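Local coordinates for protein glycosyl transferase (Staphylococcus aureus, PDB 5TZJ) that is a family 2 glycosyltransferase with a TarS-type linker region and uridine-diphosphate-N-acetylglucosamine bound in the model, at residues 142-151 against 241-252. Residues are numbered along the deposited sequence; the frame is centred on the assembly and turned at random.
Sequences LLNSRIIYTL and HKDQILAEFLNR
The Y149 ring lies between two arginines: CB of R252 lies over one face, displaced toward the rim, NH2 of R146 stands over the centre of the other, and R146 O is at the edge, in the ring plane. The R252 side is a CH-pi contact, CB being 4.0 Å from the Y149 ring centroid and 26° off the ring normal. The R252 chain leaves with CG anti to the backbone N and bends at chi2 (-136°), which carries the guanidinium back past the tyrosine to the backbone at I148. There NH1 donates to I148 O over 3.0 Å, in the carbonyl plane and on a lone pair; the N-H...O angle of 145° and an acceptor somewhat out of the guanidinium plane make it a bent bond. CD1 of L151 sits over the centre of one guanidinium face, 3.5 Å from CZ of R252. At the guanidinium edge, in plane, a water accepts from both R252 NH2 and L151 N, a second polar hold on the group; T150 N is merely adjacent. The edge of the F249 ring receives the same L151 CD1, 3.8 Å from F249 CE1.

Segment 142-151 belongs to the loop joining strands 139-140 and 156-158 of the GT-A-type fold expected of family 2 glycosyltransferases, with 147-149 in a 3-10 turn; helix 239-256 belongs to the TarS-type linker region, so the contact joins the two. T150, whose OG1 is hydrogen-bonded to K155 NZ, is about 7 Å by its side chain from the bound uridine-diphosphate-N-acetylglucosamine.

Farther toward the start of the helix the contact is apolar. I148 CD1 presses on the backbone at F249, 3.4 Å from F249 N, with F249 CB beside it. I245 meets both leucines at roughly right angles: its CG1 is 3.6 Å from L143 CD2, its CD1 3.8 Å from L142 CD1. L143 CD1 lies over one face of the H241 imidazole.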
loop_
_atom_site.group_PDB
_atom_site.type_symbol
_atom_site.label_atom_id
_atom_site.label_comp_id
_atom_site.label_asym_id
_atom_site.label_seq_id
_atom_site.Cartn_x
_atom_site.Cartn_y
_atom_site.Cartn_z
ATOM N N LEU A 142 -4.101 -13.287 -4.666
ATOM C CA LEU A 142 -4.690 -11.990 -4.944
ATOM C C LEU A 142 -6.178 -12.088 -5.182
ATOM O O LEU A 142 -6.896 -11.121 -4.925
ATOM C CB LEU A 142 -4.025 -11.359 -6.165
ATOM C CG LEU A 142 -2.680 -10.677 -5.951
ATOM C CD1 LEU A 142 -2.011 -10.328 -7.296
ATOM C CD2 LEU A 142 -2.856 -9.420 -5.087
ATOM N N LEU A 143 -6.667 -13.244 -5.640
ATOM C CA LEU A 143 -8.072 -13.386 -5.988
ATOM C C LEU A 143 -8.874 -14.179 -4.970
ATOM O O LEU A 143 -10.097 -14.252 -5.105
ATOM C CB LEU A 143 -8.221 -14.045 -7.369
ATOM C CG LEU A 143 -7.646 -13.316 -8.585
ATOM C CD1 LEU A 143 -7.847 -14.169 -9.841
ATOM C CD2 LEU A 143 -8.287 -11.941 -8.723
ATOM N N ASN A 144 -8.259 -14.805 -3.970
ATOM C CA ASN A 144 -9.108 -15.545 -3.038
ATOM C C ASN A 144 -9.007 -14.988 -1.629
ATOM O O ASN A 144 -9.433 -15.633 -0.671
ATOM C CB ASN A 144 -8.827 -17.052 -3.075
ATOM C CG ASN A 144 -7.497 -17.447 -2.421
ATOM O OD1 ASN A 144 -6.809 -16.643 -1.752
ATOM N ND2 ASN A 144 -7.136 -18.718 -2.601
ATOM N N SER A 145 -8.445 -13.791 -1.491
ATOM C CA SER A 145 -8.255 -13.190 -0.186
ATOM C C SER A 145 -8.338 -11.686 -0.374
ATOM O O SER A 145 -8.412 -11.191 -1.501
ATOM C CB SER A 145 -6.901 -13.584 0.409
ATOM O OG SER A 145 -5.855 -12.850 -0.277
ATOM N N ARG A 146 -8.291 -10.952 0.734
ATOM C CA ARG A 146 -8.317 -9.498 0.678
ATOM C C ARG A 146 -6.913 -8.891 0.789
ATOM O O ARG A 146 -6.784 -7.758 1.251
ATOM C CB ARG A 146 -9.196 -8.931 1.795
ATOM C CG ARG A 146 -10.488 -9.667 2.035
ATOM C CD ARG A 146 -11.659 -8.860 1.487
ATOM N NE ARG A 146 -11.637 -7.502 2.009
ATOM C CZ ARG A 146 -12.317 -6.507 1.469
ATOM N NH1 ARG A 146 -13.091 -6.751 0.422
ATOM N NH2 ARG A 146 -12.227 -5.282 1.970
ATOM N N ILE A 147 -5.858 -9.606 0.391
ATOM C CA ILE A 147 -4.521 -9.013 0.566
ATOM C C ILE A 147 -4.375 -7.730 -0.240
ATOM O O ILE A 147 -3.580 -6.858 0.116
ATOM C CB ILE A 147 -3.406 -9.994 0.201
ATOM C CG1 ILE A 147 -3.585 -10.491 -1.241
ATOM C CG2 ILE A 147 -3.356 -11.139 1.225
ATOM C CD1 ILE A 147 -2.348 -11.247 -1.772
ATOM N N ILE A 148 -5.139 -7.579 -1.323
ATOM C CA ILE A 148 -4.993 -6.372 -2.111
ATOM C C ILE A 148 -5.454 -5.130 -1.348
ATOM O O ILE A 148 -5.092 -4.007 -1.725
ATOM C CB ILE A 148 -5.741 -6.561 -3.441
ATOM C CG1 ILE A 148 -5.245 -5.557 -4.468
ATOM C CG2 ILE A 148 -7.244 -6.361 -3.250
ATOM C CD1 ILE A 148 -5.686 -5.881 -5.909
ATOM N N TYR A 149 -6.252 -5.287 -0.296
ATOM C CA TYR A 149 -6.647 -4.176 0.556
ATOM C C TYR A 149 -5.559 -3.743 1.537
ATOM O O TYR A 149 -5.798 -2.781 2.278
ATOM C CB TYR A 149 -7.942 -4.519 1.288
ATOM C CG TYR A 149 -9.081 -4.486 0.280
ATOM C CD1 TYR A 149 -9.340 -5.577 -0.537
ATOM C CD2 TYR A 149 -9.836 -3.334 0.084
ATOM C CE1 TYR A 149 -10.368 -5.543 -1.504
ATOM C CE2 TYR A 149 -10.886 -3.288 -0.898
ATOM C CZ TYR A 149 -11.111 -4.388 -1.693
ATOM O OH TYR A 149 -12.095 -4.354 -2.672
ATOM N N THR A 150 -4.365 -4.374 1.518
ATOM C CA THR A 150 -3.233 -3.905 2.321
ATOM C C THR A 150 -1.953 -3.918 1.476
ATOM O O THR A 150 -1.408 -4.978 1.165
ATOM C CB THR A 150 -3.074 -4.698 3.638
ATOM O OG1 THR A 150 -1.931 -4.182 4.350
ATOM C CG2 THR A 150 -2.888 -6.191 3.423
ATOM N N LEU A 151 -1.496 -2.716 1.087
ATOM C CA LEU A 151 -0.329 -2.541 0.230
ATOM C C LEU A 151 0.828 -1.852 0.950
ATOM O O LEU A 151 1.845 -1.553 0.321
ATOM C CB LEU A 151 -0.721 -1.755 -1.053
ATOM C CG LEU A 151 -1.866 -2.449 -1.796
ATOM C CD1 LEU A 151 -2.303 -1.616 -3.024
ATOM C CD2 LEU A 151 -1.394 -3.842 -2.178
ATOM N N HIS A 241 -7.075 -13.880 -15.381
ATOM C CA HIS A 241 -6.669 -13.591 -14.007
ATOM C C HIS A 241 -6.113 -12.170 -13.879
ATOM O O HIS A 241 -6.417 -11.458 -12.909
ATOM C CB HIS A 241 -5.630 -14.627 -13.547
ATOM C CG HIS A 241 -6.215 -15.967 -13.302
ATOM N ND1 HIS A 241 -5.496 -17.023 -12.800
ATOM C CD2 HIS A 241 -7.468 -16.434 -13.475
ATOM C CE1 HIS A 241 -6.272 -18.086 -12.678
ATOM N NE2 HIS A 241 -7.479 -17.755 -13.086
ATOM N N LYS A 242 -5.327 -11.730 -14.854
ATOM C CA LYS A 242 -4.802 -10.361 -14.817
ATOM C C LYS A 242 -5.929 -9.345 -14.796
ATOM O O LYS A 242 -5.900 -8.379 -14.014
ATOM C CB LYS A 242 -3.909 -10.087 -16.028
ATOM C CG LYS A 242 -2.611 -10.833 -16.070
ATOM C CD LYS A 242 -2.299 -11.121 -17.549
ATOM C CE LYS A 242 -1.242 -10.262 -18.001
ATOM N NZ LYS A 242 -0.815 -10.486 -19.409
ATOM N N ASP A 243 -6.935 -9.538 -15.678
ATOM C CA ASP A 243 -8.085 -8.630 -15.696
ATOM C C ASP A 243 -8.773 -8.635 -14.351
ATOM O O ASP A 243 -9.167 -7.579 -13.834
ATOM C CB ASP A 243 -9.107 -9.044 -16.772
ATOM C CG ASP A 243 -8.735 -8.577 -18.186
ATOM O OD1 ASP A 243 -7.628 -7.979 -18.385
ATOM O OD2 ASP A 243 -9.578 -8.787 -19.111
ATOM N N GLN A 244 -8.910 -9.826 -13.765
ATOM C CA GLN A 244 -9.607 -9.954 -12.490
ATOM C C GLN A 244 -8.831 -9.283 -11.374
ATOM O O GLN A 244 -9.432 -8.639 -10.509
ATOM C CB GLN A 244 -9.835 -11.428 -12.159
ATOM C CG GLN A 244 -11.296 -11.823 -12.234
ATOM C CD GLN A 244 -12.185 -10.979 -11.288
ATOM O OE1 GLN A 244 -11.731 -10.486 -10.240
ATOM N NE2 GLN A 244 -13.439 -10.799 -11.667
ATOM N N ILE A 245 -7.492 -9.406 -11.377
ATOM C CA ILE A 245 -6.687 -8.675 -10.381
ATOM C C ILE A 245 -6.804 -7.155 -10.571
ATOM O O ILE A 245 -6.978 -6.391 -9.607
ATOM C CB ILE A 245 -5.231 -9.159 -10.426
ATOM C CG1 ILE A 245 -5.169 -10.601 -9.905
ATOM C CG2 ILE A 245 -4.243 -8.194 -9.652
ATOM C CD1 ILE A 245 -3.926 -11.323 -10.449
ATOM N N LEU A 246 -6.680 -6.680 -11.798
ATOM C CA LEU A 246 -6.883 -5.244 -12.037
ATOM C C LEU A 246 -8.252 -4.775 -11.548
ATOM O O LEU A 246 -8.351 -3.743 -10.870
ATOM C CB LEU A 246 -6.725 -4.945 -13.506
ATOM C CG LEU A 246 -6.648 -3.493 -13.962
ATOM C CD1 LEU A 246 -5.679 -2.616 -13.089
ATOM C CD2 LEU A 246 -6.127 -3.478 -15.433
ATOM N N ALA A 247 -9.327 -5.543 -11.842
ATOM C CA ALA A 247 -10.642 -5.162 -11.342
ATOM C C ALA A 247 -10.656 -5.066 -9.825
ATOM O O ALA A 247 -11.198 -4.107 -9.272
ATOM C CB ALA A 247 -11.728 -6.159 -11.829
ATOM N N GLU A 248 -10.058 -6.043 -9.127
ATOM C CA GLU A 248 -10.034 -5.979 -7.664
ATOM C C GLU A 248 -9.257 -4.759 -7.185
ATOM O O GLU A 248 -9.622 -4.143 -6.162
ATOM C CB GLU A 248 -9.393 -7.225 -7.033
ATOM C CG GLU A 248 -10.294 -8.442 -7.011
ATOM C CD GLU A 248 -11.721 -8.156 -6.501
ATOM O OE1 GLU A 248 -11.902 -7.463 -5.441
ATOM O OE2 GLU A 248 -12.653 -8.641 -7.187
ATOM N N PHE A 249 -8.135 -4.469 -7.847
ATOM C CA PHE A 249 -7.384 -3.272 -7.490
ATOM C C PHE A 249 -8.246 -2.031 -7.694
ATOM O O PHE A 249 -8.203 -1.094 -6.887
ATOM C CB PHE A 249 -6.081 -3.144 -8.309
ATOM C CG PHE A 249 -5.304 -1.893 -7.941
ATOM C CD1 PHE A 249 -4.647 -1.813 -6.719
ATOM C CD2 PHE A 249 -5.395 -0.756 -8.724
ATOM C CE1 PHE A 249 -3.982 -0.627 -6.324
ATOM C CE2 PHE A 249 -4.720 0.419 -8.338
ATOM C CZ PHE A 249 -4.028 0.472 -7.142
ATOM N N LEU A 250 -9.039 -2.013 -8.763
ATOM C CA LEU A 250 -9.900 -0.849 -9.005
ATOM C C LEU A 250 -11.012 -0.749 -7.949
ATOM O O LEU A 250 -11.337 0.351 -7.501
ATOM C CB LEU A 250 -10.476 -0.916 -10.419
ATOM C CG LEU A 250 -9.452 -0.763 -11.563
ATOM C CD1 LEU A 250 -10.112 -1.075 -12.945
ATOM C CD2 LEU A 250 -8.868 0.670 -11.584
ATOM N N ASN A 251 -11.582 -1.892 -7.503
ATOM C CA ASN A 251 -12.575 -1.849 -6.427
ATOM C C ASN A 251 -12.000 -1.202 -5.170
ATOM O O ASN A 251 -12.639 -0.343 -4.538
ATOM C CB ASN A 251 -13.053 -3.265 -6.085
ATOM C CG ASN A 251 -13.969 -3.844 -7.152
ATOM O OD1 ASN A 251 -14.591 -3.123 -7.955
ATOM N ND2 ASN A 251 -14.064 -5.149 -7.167
ATOM N N ARG A 252 -10.823 -1.692 -4.745
ATOM C CA ARG A 252 -10.117 -1.123 -3.610
ATOM C C ARG A 252 -9.896 0.378 -3.798
ATOM O O ARG A 252 -10.179 1.185 -2.898
ATOM C CB ARG A 252 -8.771 -1.841 -3.444
ATOM C CG ARG A 252 -7.764 -1.046 -2.581
ATOM C CD ARG A 252 -6.299 -1.005 -3.154
ATOM N NE ARG A 252 -5.555 0.082 -2.488
ATOM C CZ ARG A 252 -4.968 -0.031 -1.302
ATOM N NH1 ARG A 252 -4.949 -1.194 -0.685
ATOM N NH2 ARG A 252 -4.360 1.024 -0.742
HETATM O O HOH W 1 -3.175 -0.140 1.710
#